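Local atomic coordinates of putative iron-uptake ABC transport system,periplasmic iron-binding protein (Campylobacter jejuni, PDB entry 3E13), a protein that binds ferric iron and, as the periplasmic component of a putative ABC transport system, probably delivers it for uptake into the cell. Residues A103-Y108 with I222-D227. Residues are numbered along the deposited sequence; the frame is centred on the assembly and turned at random.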
ATOM      1  N   ALA A 103      -3.123   6.179  -1.220  1.00  8.26           N
ATOM      2  CA  ALA A 103      -4.167   6.533  -0.289  1.00  7.69           C
ATOM      3  C   ALA A 103      -5.259   5.444  -0.324  1.00  7.56           C
ATOM      4  O   ALA A 103      -5.625   4.986  -1.412  1.00  8.87           O
ATOM      5  CB  ALA A 103      -4.759   7.893  -0.670  1.00  7.66           C
ATOM      6  N   ARG A 104      -5.737   5.032   0.859  1.00  8.79           N
ATOM      7  CA  ARG A 104      -6.776   4.039   0.952  1.00  8.69           C
ATOM      8  C   ARG A 104      -8.096   4.811   1.124  1.00  8.23           C
ATOM      9  O   ARG A 104      -8.358   5.445   2.166  1.00  9.05           O
ATOM     10  CB  ARG A 104      -6.510   3.048   2.081  1.00  8.77           C
ATOM     11  CG  ARG A 104      -7.356   1.793   1.958  1.00  9.39           C
ATOM     12  CD  ARG A 104      -6.690   0.604   2.524  1.00  7.17           C
ATOM     13  NE  ARG A 104      -7.375  -0.650   2.217  1.00  8.70           N
ATOM     14  CZ  ARG A 104      -7.298  -1.306   1.053  1.00  9.63           C
ATOM     15  NH1 ARG A 104      -6.604  -0.793   0.058  1.00  9.52           N
ATOM     16  NH2 ARG A 104      -7.952  -2.451   0.842  1.00 10.69           N
ATOM     17  N   ILE A 105      -8.899   4.767   0.068  1.00  8.11           N
ATOM     18  CA  ILE A 105     -10.113   5.579  -0.019  1.00  8.23           C
ATOM     19  C   ILE A 105     -11.349   4.738  -0.065  1.00  9.50           C
ATOM     20  O   ILE A 105     -11.283   3.488   0.005  1.00 11.23           O
ATOM     21  CB  ILE A 105     -10.014   6.553  -1.240  1.00  8.35           C
ATOM     22  CG1 ILE A 105      -9.771   5.818  -2.563  1.00 10.06           C
ATOM     23  CG2 ILE A 105      -8.800   7.522  -0.989  1.00 10.98           C
ATOM     24  CD1 ILE A 105     -10.950   5.041  -3.105  1.00  9.14           C
ATOM     25  N   ILE A 106     -12.498   5.388  -0.166  1.00  8.95           N
ATOM     26  CA  ILE A 106     -13.768   4.652  -0.282  1.00  9.71           C
ATOM     27  C   ILE A 106     -14.297   4.972  -1.685  1.00  9.70           C
ATOM     28  O   ILE A 106     -14.500   6.142  -2.033  1.00  9.34           O
ATOM     29  CB  ILE A 106     -14.758   5.066   0.794  1.00  8.96           C
ATOM     30  CG1 ILE A 106     -14.228   4.773   2.191  1.00  9.94           C
ATOM     31  CG2 ILE A 106     -16.125   4.335   0.606  1.00 10.00           C
ATOM     32  CD1 ILE A 106     -14.978   5.520   3.312  1.00 10.70           C
ATOM     33  N   ALA A 107     -14.483   3.944  -2.498  1.00  9.10           N
ATOM     34  CA  ALA A 107     -14.925   4.135  -3.879  1.00  9.71           C
ATOM     35  C   ALA A 107     -16.424   3.849  -3.980  1.00 10.36           C
ATOM     36  O   ALA A 107     -16.926   2.947  -3.291  1.00  9.40           O
ATOM     37  CB  ALA A 107     -14.121   3.267  -4.848  1.00 10.24           C
ATOM     38  N   TYR A 108     -17.128   4.650  -4.792  1.00  9.53           N
ATOM     39  CA  TYR A 108     -18.556   4.411  -5.100  1.00 10.80           C
ATOM     40  C   TYR A 108     -18.750   4.361  -6.622  1.00 10.18           C
ATOM     41  O   TYR A 108     -17.836   4.699  -7.367  1.00 10.00           O
ATOM     42  CB  TYR A 108     -19.447   5.458  -4.463  1.00 10.14           C
ATOM     43  CG  TYR A 108     -19.187   6.853  -4.944  1.00 11.46           C
ATOM     44  CD1 TYR A 108     -19.981   7.429  -5.918  1.00 12.87           C
ATOM     45  CD2 TYR A 108     -18.159   7.604  -4.415  1.00 11.20           C
ATOM     46  CE1 TYR A 108     -19.730   8.712  -6.354  1.00 11.48           C
ATOM     47  CE2 TYR A 108     -17.922   8.894  -4.840  1.00 10.67           C
ATOM     48  CZ  TYR A 108     -18.693   9.422  -5.842  1.00 11.47           C
ATOM     49  OH  TYR A 108     -18.465  10.731  -6.298  1.00 13.42           O
ATOM     50  N   ILE A 222     -14.285   8.873  -2.651  1.00  9.82           N
ATOM     51  CA  ILE A 222     -14.368   9.636  -1.398  1.00  8.62           C
ATOM     52  C   ILE A 222     -13.012   9.590  -0.733  1.00  9.90           C
ATOM     53  O   ILE A 222     -12.548   8.518  -0.380  1.00  9.72           O
ATOM     54  CB  ILE A 222     -15.432   9.011  -0.465  1.00  8.62           C
ATOM     55  CG1 ILE A 222     -16.824   9.012  -1.145  1.00 10.12           C
ATOM     56  CG2 ILE A 222     -15.458   9.675   0.871  1.00 11.83           C
ATOM     57  CD1 ILE A 222     -17.839   8.075  -0.554  1.00 11.73           C
ATOM     58  N   PHE A 223     -12.383  10.730  -0.541  1.00  9.57           N
ATOM     59  CA  PHE A 223     -11.213  10.818   0.320  1.00 10.14           C
ATOM     60  C   PHE A 223     -11.680  10.927   1.774  1.00  9.87           C
ATOM     61  O   PHE A 223     -12.248  11.950   2.157  1.00 10.02           O
ATOM     62  CB  PHE A 223     -10.401  12.045  -0.078  1.00 10.56           C
ATOM     63  CG  PHE A 223      -9.722  11.892  -1.414  1.00  9.29           C
ATOM     64  CD1 PHE A 223     -10.171  12.573  -2.523  1.00 13.18           C
ATOM     65  CD2 PHE A 223      -8.606  11.081  -1.534  1.00 10.71           C
ATOM     66  CE1 PHE A 223      -9.561  12.393  -3.755  1.00 12.52           C
ATOM     67  CE2 PHE A 223      -7.973  10.922  -2.764  1.00 12.29           C
ATOM     68  CZ  PHE A 223      -8.474  11.583  -3.865  1.00 12.55           C
ATOM     69  N   PRO A 224     -11.549   9.878   2.589  1.00  8.35           N
ATOM     70  CA  PRO A 224     -12.143   9.956   3.909  1.00  8.74           C
ATOM     71  C   PRO A 224     -11.502  11.006   4.807  1.00  9.26           C
ATOM     72  O   PRO A 224     -10.317  11.336   4.693  1.00 10.11           O
ATOM     73  CB  PRO A 224     -11.990   8.524   4.462  1.00  8.70           C
ATOM     74  CG  PRO A 224     -11.887   7.686   3.207  1.00  8.70           C
ATOM     75  CD  PRO A 224     -11.021   8.533   2.330  1.00  9.15           C
ATOM     76  N   ASN A 225     -12.332  11.487   5.700  1.00  9.44           N
ATOM     77  CA  ASN A 225     -11.948  12.323   6.834  1.00  9.01           C
ATOM     78  C   ASN A 225     -11.494  13.735   6.477  1.00  9.70           C
ATOM     79  O   ASN A 225     -10.655  14.309   7.174  1.00  9.73           O
ATOM     80  CB  ASN A 225     -10.927  11.593   7.716  1.00  9.06           C
ATOM     81  CG  ASN A 225     -11.514  10.362   8.410  1.00 10.54           C
ATOM     82  OD1 ASN A 225     -11.817   9.383   7.759  1.00 10.40           O
ATOM     83  ND2 ASN A 225     -11.650  10.419   9.752  1.00 11.45           N
ATOM     84  N   GLN A 226     -11.990  14.255   5.371  1.00 10.24           N
ATOM     85  CA  GLN A 226     -11.629  15.598   4.923  1.00 10.05           C
ATOM     86  C   GLN A 226     -12.031  16.672   5.910  1.00 11.69           C
ATOM     87  O   GLN A 226     -11.394  17.733   5.939  1.00 11.83           O
ATOM     88  CB  GLN A 226     -12.209  15.893   3.551  1.00 10.60           C
ATOM     89  CG  GLN A 226     -11.643  15.062   2.420  1.00 10.82           C
ATOM     90  CD  GLN A 226     -10.172  15.088   2.374  1.00  9.59           C
ATOM     91  OE1 GLN A 226      -9.593  16.135   1.997  1.00 11.93           O
ATOM     92  NE2 GLN A 226      -9.506  13.979   2.806  1.00 11.18           N
ATOM     93  N   ASP A 227     -13.056  16.412   6.711  1.00 12.26           N
ATOM     94  CA  ASP A 227     -13.501  17.420   7.689  1.00 14.06           C
ATOM     95  C   ASP A 227     -12.650  17.424   8.946  1.00 13.85           C
ATOM     96  O   ASP A 227     -12.850  18.280   9.829  1.00 12.79           O
ATOM     97  CB  ASP A 227     -14.977  17.230   8.071  1.00 16.10           C
ATOM     98  CG  ASP A 227     -15.918  17.262   6.885  1.00 21.26           C
ATOM     99  OD1 ASP A 227     -15.799  18.186   6.080  1.00 24.22           O
ATOM    100  OD2 ASP A 227     -16.806  16.376   6.709  1.00 31.82           O
TER
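The carbonyl O of I106 accepts a hydrogen bond from I222 N at 2.8 Å, and the bond returns from I106 N to I222 O at 3.1 Å, nearly straight at 174°. This reciprocal pair, a hydrogen-bonded antiparallel bridge, joins strand 97-109 to the last residue of strand 219-222; just beyond it, proline replaces the N-H that a further rung would need, and the chain leaves the sheet as a loop. Contact then passes to side chains. I106 and I222 stand on the same sheet face, CB to CB 4.2 Å, and with CG1 of I106 beside its backbone N (chi1 -61°) the CD1 tip lies 3.8 Å from P224 CG, extending this apolar patch to the proline ring. P224 CD in turn sits 3.9 Å from I105 CA. Beside it, the I105 and F223 side chains lie alongside each other, pointing the same way, the methyl CG2 of I105 meeting F223 CD2 at 3.6 Å, while the phenyl ring also stacks with F291. The Y108 side chain crosses that of I222 at about a right angle, CD2 3.8 Å from CG1. R104, whose side chain leaves the strand away from 222-227, forms a salt bridge with D179 and comes close to the iron ligand Y143. The polar grip between the segments thus ends at I222, and apolar contact alone holds F223 and P224 against the strand.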